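Alpha-1,3-glucanase (Paenibacillus glycanilyticus, PDB 6K0P) hydrolyses alpha-1,3-glucan as a glycoside hydrolase of family GH87. Local coordinates at residues R13-P18 against N377-N382; R384-F389 against L408-I413; Q400-A405 against D435-D440; V509-I514 against F541-V546. The protein carries 1 engineered substitution. All coordinates share one frame; numbering follows the deposited sequence. Where two conformers were deposited one is given.

Contact 1 of 4, residues R13-P18 against N377-N382; sequences RGANMP and NLTATN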
loop_
_atom_site.group_PDB
_atom_site.type_symbol
_atom_site.label_atom_id
_atom_site.label_comp_id
_atom_site.label_asym_id
_atom_site.label_seq_id
_atom_site.Cartn_x
_atom_site.Cartn_y
_atom_site.Cartn_z
ATOM N N ARG A 13 -12.251 -7.333 6.879
ATOM C CA ARG A 13 -10.983 -6.973 7.508
ATOM C C ARG A 13 -10.363 -5.693 6.938
ATOM O O ARG A 13 -10.758 -5.206 5.874
ATOM C CB ARG A 13 -9.989 -8.146 7.396
ATOM C CG ARG A 13 -10.419 -9.401 8.167
ATOM C CD ARG A 13 -9.232 -10.255 8.596
ATOM N NE ARG A 13 -9.596 -11.260 9.600
ATOM C CZ ARG A 13 -9.768 -12.552 9.335
ATOM N NH1 ARG A 13 -9.618 -13.008 8.093
ATOM N NH2 ARG A 13 -10.095 -13.392 10.308
ATOM N N GLY A 14 -9.399 -5.148 7.663
ATOM C CA GLY A 14 -8.666 -3.989 7.193
ATOM C C GLY A 14 -9.230 -2.677 7.705
ATOM O O GLY A 14 -9.957 -2.605 8.702
ATOM N N ALA A 15 -8.879 -1.613 6.991
ATOM C CA ALA A 15 -9.277 -0.274 7.399
ATOM C C ALA A 15 -10.766 -0.045 7.169
ATOM O O ALA A 15 -11.350 -0.538 6.199
ATOM C CB ALA A 15 -8.475 0.772 6.624
ATOM N N ASN A 16 -11.377 0.716 8.078
ATOM C CA ASN A 16 -12.764 1.156 7.955
ATOM C C ASN A 16 -12.716 2.575 7.396
ATOM O O ASN A 16 -12.418 3.529 8.117
ATOM C CB ASN A 16 -13.447 1.107 9.317
ATOM C CG ASN A 16 -14.886 1.563 9.262
ATOM O OD1 ASN A 16 -15.450 1.742 8.186
ATOM N ND2 ASN A 16 -15.490 1.753 10.427
ATOM N N MET A 17 -12.976 2.710 6.104
ATOM C CA MET A 17 -12.895 3.990 5.428
ATOM C C MET A 17 -14.278 4.451 4.976
ATOM O O MET A 17 -15.198 3.643 4.816
ATOM C CB MET A 17 -11.957 3.877 4.217
ATOM C CG MET A 17 -10.591 3.252 4.534
ATOM S SD MET A 17 -9.610 4.115 5.786
ATOM C CE MET A 17 -9.606 5.778 5.128
ATOM N N PRO A 18 -14.465 5.762 4.783
ATOM C CA PRO A 18 -15.792 6.259 4.382
ATOM C C PRO A 18 -16.132 6.006 2.927
ATOM O O PRO A 18 -17.294 6.187 2.541
ATOM C CB PRO A 18 -15.703 7.767 4.657
ATOM C CG PRO A 18 -14.272 8.084 4.575
ATOM C CD PRO A 18 -13.532 6.861 5.085
ATOM N N ASN A 377 -5.918 -2.544 11.715
ATOM C CA ASN A 377 -6.991 -2.100 10.828
ATOM C C ASN A 377 -6.411 -1.435 9.581
ATOM O O ASN A 377 -6.721 -0.292 9.250
ATOM C CB ASN A 377 -7.967 -1.169 11.564
ATOM C CG ASN A 377 -8.469 -1.761 12.871
ATOM O OD1 ASN A 377 -8.997 -2.872 12.892
ATOM N ND2 ASN A 377 -8.299 -1.028 13.964
ATOM N N LEU A 378 -5.552 -2.175 8.887
ATOM C CA LEU A 378 -4.820 -1.632 7.750
ATOM C C LEU A 378 -5.223 -2.350 6.472
ATOM O O LEU A 378 -5.384 -3.579 6.460
ATOM C CB LEU A 378 -3.311 -1.781 7.950
ATOM C CG LEU A 378 -2.695 -1.108 9.180
ATOM C CD1 LEU A 378 -1.176 -1.296 9.172
ATOM C CD2 LEU A 378 -3.043 0.382 9.226
ATOM N N THR A 379 -5.371 -1.585 5.393
ATOM C CA THR A 379 -5.626 -2.138 4.072
ATOM C C THR A 379 -4.505 -1.706 3.143
ATOM O O THR A 379 -4.119 -0.532 3.133
ATOM C CB THR A 379 -6.970 -1.642 3.545
ATOM O OG1 THR A 379 -8.015 -2.218 4.340
ATOM C CG2 THR A 379 -7.158 -2.017 2.072
ATOM N N ALA A 380 -3.967 -2.657 2.378
ATOM C CA ALA A 380 -2.932 -2.361 1.389
ATOM C C ALA A 380 -3.203 -3.204 0.152
ATOM O O ALA A 380 -3.120 -4.434 0.211
ATOM C CB ALA A 380 -1.538 -2.637 1.952
ATOM N N THR A 381 -3.528 -2.553 -0.965
ATOM C CA THR A 381 -3.909 -3.266 -2.179
ATOM C C THR A 381 -3.147 -2.690 -3.366
ATOM O O THR A 381 -2.600 -1.589 -3.299
ATOM C CB THR A 381 -5.406 -3.141 -2.461
ATOM O OG1 THR A 381 -5.735 -1.759 -2.640
ATOM C CG2 THR A 381 -6.226 -3.718 -1.303
ATOM N N ASN A 382 -3.133 -3.436 -4.469
ATOM C CA ASN A 382 -2.437 -2.998 -5.677
ATOM C C ASN A 382 -1.012 -2.562 -5.344
ATOM O O ASN A 382 -0.579 -1.449 -5.665
ATOM C CB ASN A 382 -3.198 -1.878 -6.390
ATOM C CG ASN A 382 -4.456 -2.361 -7.076
ATOM O OD1 ASN A 382 -5.543 -1.866 -6.798
ATOM N ND2 ASN A 382 -4.319 -3.316 -7.999
HETATM O O HOH W 1 -10.316 -0.905 3.752
#

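Contact 2 of 4, residues R384-F389 against L408-I413; sequences RRAAAF and LTYPGI. With ACY (acetic acid), chain K.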
loop_
_atom_site.group_PDB
_atom_site.type_symbol
_atom_site.label_atom_id
_atom_site.label_comp_id
_atom_site.label_asym_id
_atom_site.label_seq_id
_atom_site.Cartn_x
_atom_site.Cartn_y
_atom_site.Cartn_z
ATOM N N ARG A 384 2.522 -2.205 -5.992
ATOM C CA ARG A 384 3.148 -2.214 -7.309
ATOM C C ARG A 384 4.541 -2.833 -7.306
ATOM O O ARG A 384 5.082 -3.126 -8.378
ATOM C CB ARG A 384 3.143 -0.801 -7.890
ATOM C CG ARG A 384 1.724 -0.228 -7.976
ATOM C CD ARG A 384 1.677 1.021 -8.829
ATOM N NE ARG A 384 2.184 2.200 -8.136
ATOM C CZ ARG A 384 2.172 3.414 -8.670
ATOM N NH1 ARG A 384 1.700 3.586 -9.899
ATOM N NH2 ARG A 384 2.630 4.450 -7.983
ATOM N N ARG A 385 5.127 -3.032 -6.129
ATOM C CA ARG A 385 6.378 -3.753 -5.960
ATOM C C ARG A 385 6.496 -4.059 -4.477
ATOM O O ARG A 385 6.067 -3.249 -3.653
ATOM C CB ARG A 385 7.568 -2.890 -6.415
ATOM C CG ARG A 385 8.921 -3.507 -6.119
ATOM C CD ARG A 385 10.030 -2.537 -6.442
ATOM N NE ARG A 385 11.318 -3.069 -6.017
ATOM C CZ ARG A 385 12.472 -2.675 -6.527
ATOM N NH1 ARG A 385 12.489 -1.738 -7.472
ATOM N NH2 ARG A 385 13.604 -3.217 -6.091
ATOM N N ALA A 386 7.053 -5.231 -4.145
ATOM C CA ALA A 386 7.255 -5.661 -2.758
ATOM C C ALA A 386 5.933 -6.006 -2.067
ATOM O O ALA A 386 4.963 -6.372 -2.740
ATOM C CB ALA A 386 8.145 -4.687 -1.972
ATOM N N ALA A 387 5.881 -5.959 -0.736
ATOM C CA ALA A 387 4.789 -6.605 -0.017
ATOM C C ALA A 387 3.746 -5.602 0.467
ATOM O O ALA A 387 4.017 -4.409 0.620
ATOM C CB ALA A 387 5.328 -7.411 1.177
ATOM N N ALA A 388 2.535 -6.106 0.725
ATOM C CA ALA A 388 1.527 -5.271 1.375
ATOM C C ALA A 388 1.953 -4.904 2.793
ATOM O O ALA A 388 1.817 -3.750 3.219
ATOM C CB ALA A 388 0.169 -5.981 1.362
ATOM N N PHE A 389 2.480 -5.873 3.538
ATOM C CA PHE A 389 2.914 -5.678 4.914
ATOM C C PHE A 389 4.258 -6.370 5.073
ATOM O O PHE A 389 4.434 -7.491 4.597
ATOM C CB PHE A 389 1.892 -6.287 5.896
ATOM C CG PHE A 389 0.501 -5.767 5.703
ATOM C CD1 PHE A 389 0.123 -4.551 6.262
ATOM C CD2 PHE A 389 -0.421 -6.472 4.937
ATOM C CE1 PHE A 389 -1.150 -4.050 6.058
ATOM C CE2 PHE A 389 -1.700 -5.977 4.736
ATOM C CZ PHE A 389 -2.064 -4.766 5.306
ATOM N N LEU A 408 2.037 -7.138 -7.102
ATOM C CA LEU A 408 2.628 -7.433 -8.405
ATOM C C LEU A 408 3.805 -8.400 -8.334
ATOM O O LEU A 408 3.982 -9.198 -9.259
ATOM C CB LEU A 408 3.039 -6.152 -9.124
ATOM C CG LEU A 408 1.876 -5.270 -9.568
ATOM C CD1 LEU A 408 2.393 -4.173 -10.492
ATOM C CD2 LEU A 408 0.768 -6.080 -10.257
ATOM N N THR A 409 4.646 -8.337 -7.282
ATOM C CA THR A 409 5.923 -9.056 -7.300
ATOM C C THR A 409 6.288 -9.825 -6.033
ATOM O O THR A 409 7.360 -10.438 -6.013
ATOM C CB THR A 409 7.101 -8.106 -7.589
ATOM O OG1 THR A 409 7.247 -7.196 -6.488
ATOM C CG2 THR A 409 6.902 -7.329 -8.878
ATOM N N TYR A 410 5.469 -9.806 -4.974
ATOM C CA TYR A 410 6.020 -10.247 -3.691
ATOM C C TYR A 410 4.876 -10.660 -2.755
ATOM O O TYR A 410 3.702 -10.595 -3.152
ATOM C CB TYR A 410 6.856 -9.070 -3.159
ATOM C CG TYR A 410 8.197 -9.407 -2.521
ATOM C CD1 TYR A 410 9.085 -10.257 -3.158
ATOM C CD2 TYR A 410 8.552 -8.905 -1.269
ATOM C CE1 TYR A 410 10.306 -10.563 -2.604
ATOM C CE2 TYR A 410 9.782 -9.208 -0.705
ATOM C CZ TYR A 410 10.652 -10.037 -1.372
ATOM O OH TYR A 410 11.863 -10.328 -0.788
ATOM N N PRO A 411 5.168 -11.112 -1.531
ATOM C CA PRO A 411 4.109 -11.617 -0.648
ATOM C C PRO A 411 3.098 -10.561 -0.236
ATOM O O PRO A 411 3.336 -9.349 -0.307
ATOM C CB PRO A 411 4.887 -12.070 0.595
ATOM C CG PRO A 411 6.220 -12.431 0.080
ATOM C CD PRO A 411 6.502 -11.425 -0.990
ATOM N N GLY A 412 1.953 -11.057 0.242
ATOM C CA GLY A 412 1.083 -10.217 1.044
ATOM C C GLY A 412 1.758 -9.759 2.325
ATOM O O GLY A 412 1.653 -8.588 2.704
ATOM N N ILE A 413 2.442 -10.677 3.019
ATOM C CA ILE A 413 3.157 -10.382 4.260
ATOM C C ILE A 413 4.548 -10.995 4.178
ATOM O O ILE A 413 4.682 -12.213 4.000
ATOM C CB ILE A 413 2.426 -10.905 5.511
ATOM C CG1 ILE A 413 0.977 -10.403 5.543
ATOM C CG2 ILE A 413 3.182 -10.475 6.768
ATOM C CD1 ILE A 413 0.198 -10.920 6.739
HETATM C C ACY K . 12.258 -5.542 -3.648
HETATM O O ACY K . 13.407 -4.966 -3.718
HETATM O OXT ACY K . 11.253 -5.201 -4.253
HETATM C CH3 ACY K . 12.250 -6.748 -2.717
HETATM O O HOH W 2 4.229 -6.280 -5.302
#

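Contact 3 of 4, residues Q400-A405 against D435-D440; sequences QNLYGA and DGATLD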
loop_
_atom_site.group_PDB
_atom_site.type_symbol
_atom_site.label_atom_id
_atom_site.label_comp_id
_atom_site.label_asym_id
_atom_site.label_seq_id
_atom_site.Cartn_x
_atom_site.Cartn_y
_atom_site.Cartn_z
ATOM N N GLN A 400 -2.584 -6.410 13.173
ATOM C CA GLN A 400 -3.887 -6.969 13.505
ATOM C C GLN A 400 -4.974 -6.380 12.622
ATOM O O GLN A 400 -5.021 -5.165 12.408
ATOM C CB GLN A 400 -4.208 -6.676 14.968
ATOM C CG GLN A 400 -5.495 -7.291 15.472
ATOM C CD GLN A 400 -5.651 -7.059 16.962
ATOM O OE1 GLN A 400 -5.784 -5.919 17.413
ATOM N NE2 GLN A 400 -5.594 -8.134 17.738
ATOM N N ASN A 401 -5.859 -7.249 12.129
ATOM C CA ASN A 401 -6.975 -6.881 11.253
ATOM C C ASN A 401 -6.477 -6.205 9.971
ATOM O O ASN A 401 -6.660 -5.006 9.743
ATOM C CB ASN A 401 -8.051 -6.052 11.961
ATOM C CG ASN A 401 -9.289 -5.912 11.107
ATOM O OD1 ASN A 401 -9.598 -6.809 10.331
ATOM N ND2 ASN A 401 -9.990 -4.795 11.225
ATOM N N LEU A 402 -5.866 -7.029 9.128
ATOM C CA LEU A 402 -5.226 -6.578 7.899
ATOM C C LEU A 402 -5.994 -7.081 6.689
ATOM O O LEU A 402 -6.520 -8.199 6.694
ATOM C CB LEU A 402 -3.802 -7.127 7.793
ATOM C CG LEU A 402 -2.905 -7.008 9.018
ATOM C CD1 LEU A 402 -1.566 -7.706 8.748
ATOM C CD2 LEU A 402 -2.711 -5.531 9.358
ATOM N N TYR A 403 -6.030 -6.265 5.638
ATOM C CA TYR A 403 -6.467 -6.722 4.326
ATOM C C TYR A 403 -5.369 -6.385 3.331
ATOM O O TYR A 403 -4.960 -5.223 3.224
ATOM C CB TYR A 403 -7.779 -6.056 3.893
ATOM C CG TYR A 403 -8.217 -6.575 2.542
ATOM C CD1 TYR A 403 -8.759 -7.849 2.413
ATOM C CD2 TYR A 403 -8.039 -5.820 1.393
ATOM C CE1 TYR A 403 -9.139 -8.347 1.177
ATOM C CE2 TYR A 403 -8.421 -6.309 0.148
ATOM C CZ TYR A 403 -8.967 -7.571 0.051
ATOM O OH TYR A 403 -9.347 -8.066 -1.177
ATOM N N GLY A 404 -4.886 -7.385 2.619
ATOM C CA GLY A 404 -3.917 -7.163 1.555
ATOM C C GLY A 404 -4.347 -7.866 0.288
ATOM O O GLY A 404 -4.903 -8.960 0.337
ATOM N N ALA A 405 -4.080 -7.231 -0.856
ATOM C CA ALA A 405 -4.535 -7.833 -2.107
ATOM C C ALA A 405 -3.732 -7.322 -3.292
ATOM O O ALA A 405 -3.270 -6.175 -3.313
ATOM C CB ALA A 405 -6.034 -7.599 -2.356
ATOM N N ASP A 435 -2.378 -11.172 13.426
ATOM C CA ASP A 435 -3.629 -11.665 14.002
ATOM C C ASP A 435 -4.809 -11.075 13.246
ATOM O O ASP A 435 -5.151 -9.905 13.442
ATOM C CB ASP A 435 -3.716 -11.303 15.484
ATOM C CG ASP A 435 -5.066 -11.657 16.101
ATOM O OD1 ASP A 435 -5.808 -12.487 15.539
ATOM O OD2 ASP A 435 -5.387 -11.083 17.159
ATOM N N GLY A 436 -5.443 -11.890 12.409
ATOM C CA GLY A 436 -6.595 -11.422 11.665
ATOM C C GLY A 436 -6.184 -10.774 10.363
ATOM O O GLY A 436 -5.866 -9.584 10.331
ATOM N N ALA A 437 -6.146 -11.545 9.287
ATOM C CA ALA A 437 -5.711 -10.995 8.014
ATOM C C ALA A 437 -6.404 -11.732 6.884
ATOM O O ALA A 437 -6.592 -12.948 6.950
ATOM C CB ALA A 437 -4.188 -11.111 7.854
ATOM N N THR A 438 -6.801 -10.992 5.858
ATOM C CA THR A 438 -7.272 -11.589 4.616
ATOM C C THR A 438 -6.329 -11.142 3.519
ATOM O O THR A 438 -6.050 -9.946 3.396
ATOM C CB THR A 438 -8.709 -11.166 4.303
ATOM O OG1 THR A 438 -9.554 -11.590 5.383
ATOM C CG2 THR A 438 -9.186 -11.805 3.001
ATOM N N LEU A 439 -5.806 -12.102 2.755
ATOM C CA LEU A 439 -4.835 -11.827 1.698
ATOM C C LEU A 439 -5.379 -12.434 0.413
ATOM O O LEU A 439 -5.474 -13.663 0.294
ATOM C CB LEU A 439 -3.463 -12.415 2.030
ATOM C CG LEU A 439 -2.839 -11.940 3.343
ATOM C CD1 LEU A 439 -1.583 -12.747 3.647
ATOM C CD2 LEU A 439 -2.514 -10.449 3.307
ATOM N N ASP A 440 -5.737 -11.577 -0.547
ATOM C CA ASP A 440 -6.368 -12.005 -1.792
ATOM C C ASP A 440 -5.391 -11.815 -2.940
ATOM O O ASP A 440 -4.925 -10.698 -3.184
ATOM C CB ASP A 440 -7.624 -11.182 -2.081
ATOM C CG ASP A 440 -8.764 -11.486 -1.132
ATOM O OD1 ASP A 440 -8.667 -12.487 -0.390
ATOM O OD2 ASP A 440 -9.759 -10.721 -1.140
#

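Contact 4 of 4, residues V509-I514 against F541-V546; sequences VENVNI and FTNVKV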
loop_
_atom_site.group_PDB
_atom_site.type_symbol
_atom_site.label_atom_id
_atom_site.label_comp_id
_atom_site.label_asym_id
_atom_site.label_seq_id
_atom_site.Cartn_x
_atom_site.Cartn_y
_atom_site.Cartn_z
ATOM N N VAL A 509 1.391 -21.201 13.584
ATOM C CA VAL A 509 0.351 -20.825 12.630
ATOM C C VAL A 509 -0.951 -21.426 13.142
ATOM O O VAL A 509 -1.014 -22.637 13.381
ATOM C CB VAL A 509 0.679 -21.365 11.226
ATOM C CG1 VAL A 509 -0.333 -20.887 10.204
ATOM C CG2 VAL A 509 2.105 -20.963 10.806
ATOM N N GLU A 510 -1.984 -20.594 13.320
ATOM C CA GLU A 510 -3.231 -21.044 13.939
ATOM C C GLU A 510 -4.432 -20.454 13.210
ATOM O O GLU A 510 -4.476 -19.244 12.970
ATOM C CB GLU A 510 -3.299 -20.597 15.406
ATOM C CG GLU A 510 -2.099 -20.990 16.259
ATOM C CD GLU A 510 -2.146 -20.388 17.658
ATOM O OE1 GLU A 510 -2.958 -19.460 17.893
ATOM O OE2 GLU A 510 -1.360 -20.839 18.520
ATOM N N ASN A 511 -5.428 -21.286 12.903
ATOM C CA ASN A 511 -6.691 -20.830 12.312
ATOM C C ASN A 511 -6.444 -20.099 10.987
ATOM O O ASN A 511 -6.687 -18.898 10.851
ATOM C CB ASN A 511 -7.486 -19.925 13.263
ATOM C CG ASN A 511 -7.774 -20.580 14.591
ATOM O OD1 ASN A 511 -7.946 -21.793 14.671
ATOM N ND2 ASN A 511 -7.845 -19.774 15.644
ATOM N N VAL A 512 -5.950 -20.855 10.015
ATOM C CA VAL A 512 -5.585 -20.309 8.714
ATOM C C VAL A 512 -6.266 -21.143 7.641
ATOM O O VAL A 512 -6.233 -22.376 7.695
ATOM C CB VAL A 512 -4.059 -20.276 8.516
ATOM C CG1 VAL A 512 -3.704 -19.883 7.088
ATOM C CG2 VAL A 512 -3.431 -19.304 9.507
ATOM N N ASN A 513 -6.887 -20.472 6.674
ATOM C CA ASN A 513 -7.479 -21.115 5.510
ATOM C C ASN A 513 -6.712 -20.674 4.272
ATOM O O ASN A 513 -6.504 -19.471 4.065
ATOM C CB ASN A 513 -8.954 -20.736 5.378
ATOM C CG ASN A 513 -9.770 -21.219 6.547
ATOM O OD1 ASN A 513 -9.749 -22.404 6.878
ATOM N ND2 ASN A 513 -10.470 -20.302 7.204
ATOM N N ILE A 514 -6.271 -21.638 3.474
ATOM C CA ILE A 514 -5.532 -21.375 2.245
ATOM C C ILE A 514 -6.354 -21.948 1.100
ATOM O O ILE A 514 -6.445 -23.174 0.946
ATOM C CB ILE A 514 -4.128 -21.990 2.279
ATOM C CG1 ILE A 514 -3.312 -21.396 3.440
ATOM C CG2 ILE A 514 -3.422 -21.766 0.942
ATOM C CD1 ILE A 514 -2.142 -22.272 3.891
ATOM N N PHE A 541 1.380 -25.982 13.371
ATOM C CA PHE A 541 0.167 -25.691 12.616
ATOM C C PHE A 541 -1.030 -26.231 13.379
ATOM O O PHE A 541 -1.085 -27.426 13.685
ATOM C CB PHE A 541 0.237 -26.317 11.220
ATOM C CG PHE A 541 1.409 -25.835 10.413
ATOM C CD1 PHE A 541 2.677 -26.359 10.624
ATOM C CD2 PHE A 541 1.255 -24.821 9.477
ATOM C CE1 PHE A 541 3.768 -25.905 9.903
ATOM C CE2 PHE A 541 2.334 -24.363 8.746
ATOM C CZ PHE A 541 3.598 -24.898 8.959
ATOM N N THR A 542 -1.977 -25.353 13.690
ATOM C CA THR A 542 -3.218 -25.722 14.358
ATOM C C THR A 542 -4.361 -25.173 13.521
ATOM O O THR A 542 -4.408 -23.969 13.255
ATOM C CB THR A 542 -3.268 -25.112 15.758
ATOM O OG1 THR A 542 -2.097 -25.486 16.488
ATOM C CG2 THR A 542 -4.513 -25.582 16.508
ATOM N N ASN A 543 -5.279 -26.045 13.111
ATOM C CA ASN A 543 -6.463 -25.620 12.366
ATOM C C ASN A 543 -6.079 -24.864 11.093
ATOM O O ASN A 543 -6.621 -23.797 10.787
ATOM C CB ASN A 543 -7.416 -24.801 13.240
ATOM C CG ASN A 543 -8.797 -24.684 12.633
ATOM O OD1 ASN A 543 -9.238 -25.570 11.901
ATOM N ND2 ASN A 543 -9.484 -23.584 12.922
ATOM N N VAL A 544 -5.132 -25.426 10.349
ATOM C CA VAL A 544 -4.708 -24.868 9.068
ATOM C C VAL A 544 -5.298 -25.752 7.976
ATOM O O VAL A 544 -4.956 -26.937 7.862
ATOM C CB VAL A 544 -3.182 -24.756 8.968
ATOM C CG1 VAL A 544 -2.776 -24.249 7.582
ATOM C CG2 VAL A 544 -2.642 -23.817 10.059
ATOM N N LYS A 545 -6.208 -25.186 7.185
ATOM C CA LYS A 545 -6.875 -25.906 6.108
ATOM C C LYS A 545 -6.291 -25.469 4.770
ATOM O O LYS A 545 -6.158 -24.268 4.506
ATOM C CB LYS A 545 -8.378 -25.621 6.126
ATOM C CG LYS A 545 -9.111 -26.119 7.379
ATOM C CD LYS A 545 -8.856 -27.611 7.610
ATOM C CE LYS A 545 -9.913 -28.232 8.520
ATOM N NZ LYS A 545 -9.844 -27.720 9.912
ATOM N N VAL A 546 -5.937 -26.440 3.932
ATOM C CA VAL A 546 -5.535 -26.183 2.554
ATOM C C VAL A 546 -6.615 -26.761 1.652
ATOM O O VAL A 546 -6.883 -27.970 1.695
ATOM C CB VAL A 546 -4.164 -26.791 2.236
ATOM C CG1 VAL A 546 -3.829 -26.599 0.762
ATOM C CG2 VAL A 546 -3.085 -26.175 3.115
HETATM O O HOH W 3 0.071 -23.969 15.857
HETATM O O HOH W 4 -9.027 -23.055 9.560
#

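Contact 1 of 4, residues R13-P18 against N377-N382
G14 and A15 lie against the outer surface of a right-handed parallel beta-helix, where the chain turns a corner at N377 into the strand through T379, and so tie the N-terminal chain to the solenoid. Packing is tight at G14 and A15. The CA of G14 sits 3.4 Å from both L378 O and T379 OG1, the first a CA-H...O contact, and a side chain on G14 would collide with the threonine hydroxyl; the backbone angles of G14 call for glycine as well. A15 follows, its CA 3.2 Å and its CB 3.3 Å from N377 O. T379 supplies the polar hold. With OG1 anti to the carbonyl carbon (chi1 -68°), the hydroxyl faces the incoming chain and accepts the A15 N-H. Replacing T379 with a valine would probably leave A15 N without this acceptor and break the water link beside it. Beyond A15 the contact loosens and the chain leaves the strand, N16 N bonded to N346 OD1. R13 also leads away, to a salt bridge with D483 and a hydrogen bond with T438. At the boundary, one water donates to A15 O at 2.7 Å and meets T379 OG1 at the same distance.

Contact 2 of 4, residues R384-F389 against L408-I413
An acetate, probably from the crystallisation liquor, lies between R385 and Y410. The arginine chain is extended from CG to NE, with CG anti to the backbone N (chi1 173°), and carries the guanidinium to the acid edge-on. NE reaches OXT at 2.8 Å and NH2 reaches O at 3.0 Å, two nearly straight bonds that fix the rotation of the acid, while NH1 turns to the carbonyls of G118 and L120. The acetate methyl sits over one face of the Y410 ring, 3.9 Å from CZ and displaced toward the rim. The same ring, through CD2, packs on CB of A386 and of A387. Behind these side chains the backbones run alongside each other but are sparsely bonded. A water spans the gap near the start, donating to A386 O and accepting from T409 N. Farther on, A388 N makes a weak bond to P411 O, and F389 N donates to G412 O at 3.0 Å, with the donor 18° out of the carbonyl plane. F389 and I413 then form a parallel bridge, their side chains meeting through CD2 and CG1. Y410 also meets the rings of F462 and W466. A loop leading into parallel strands beside a bound glucose is consistent with the substrate-binding side of this beta-helix glycoside hydrolase.

Contact 3 of 4, residues Q400-A405 against D435-D440
Q400-A405 and D435-D440 run parallel in exact register, with the axes of strands 402-405 and 437-440 only 6° apart and 4.6 Å from each other at closest approach. They are equivalent stretches of successive coils of the right-handed beta-helix, and both turn a corner, at N401 and G436. G436 has backbone angles that call for glycine. The ladder continues through this corner: N401 N donates to D435 O, L402 N to G436 O, T438 N to L402 O, G404 N to T438 O and D440 N to G404 O. Inside the coil, L402 CB meets A437 CB at 4.0 Å, and L439 brings CD2 beneath G404, where a side chain would be tight. The other surface is polar. Q400 and D435 extend side by side, and NE2 donates to OD2 at 3.0 Å. The carboxylate oxygen lies in the amide plane, whereas the amide approaches from above the carboxylate plane; OD1 of the same aspartate is bonded to N481, so both oxygens are engaged. At the far end Y403, with CG anti to the backbone N (chi1 -179°), stretches along the strands past T438, whose CB is 3.8 Å from ring atom CD1. The ring arrives nearly perpendicular to the D440 carboxylate, which N485 holds through OD1. Y403 OH donates to D440 OD2 at 2.7 Å, from above the carboxylate plane, with OD2 at the ring edge.

Contact 4 of 4, residues V509-I514 against F541-V546
Different first torsions bring the amides of N511 and N543 together at paired corners: CG lies beside the backbone N in N511 (chi1 -56°) but anti to it in N543 (chi1 -164°). N543 ND2 thereby reaches N511 OD1 at 2.9 Å. The acceptor lies in the amide plane of N543, although the two amides are 78° apart. The pair forms a short asparagine ladder across neighbouring coils of the beta-helix; N511 ND2 extends it to N481 in the preceding coil. A leucine at N511 would probably strand N543 ND2 without its acceptor and break this chain of amides at the corner. N543 OD1 receives a weak bond from K545 NZ, which also bonds to G570 O. Through the corner the parallel backbones stay paired, from T542 N to V509 O as far as I514 N to K545 O. On the inner surface V509 CG1 touches V544 CG2 at 3.7 Å, V509 CB packs on F541 CD2, and I514 CD1 meets V546 CG2. A water joins V509 O to T542 OG1. Strand 475-485 flanks segment 509-514, strand 563-569 lies beyond F541 and T542, and L492 of strand 490-496 packs against V509, I514 and F541 within the coil.

Contacts 2, 3 and 4 each join parts of the same beta-helix, and contact 1 lays the N-terminal chain on it. Contacts 1 and 3 are neighbours, with centres about 9 Å apart: N377 OD1 lies 2.7 Å from N401 ND2, a probable hydrogen bond between corner asparagines. Contact 2 touches both: F389 CE1 is 3.7 Å from L378 CB and F389 CZ is 3.8 Å from L402 CB. Contact 4, about 14 Å from contact 3 between centres, touches none of the others. The Y410 side chain in contact 2 is about 5 Å from a bound glucose and packs on W447, which lines a glycan pocket. The calcium ion is about 11 Å from the A405 side chain.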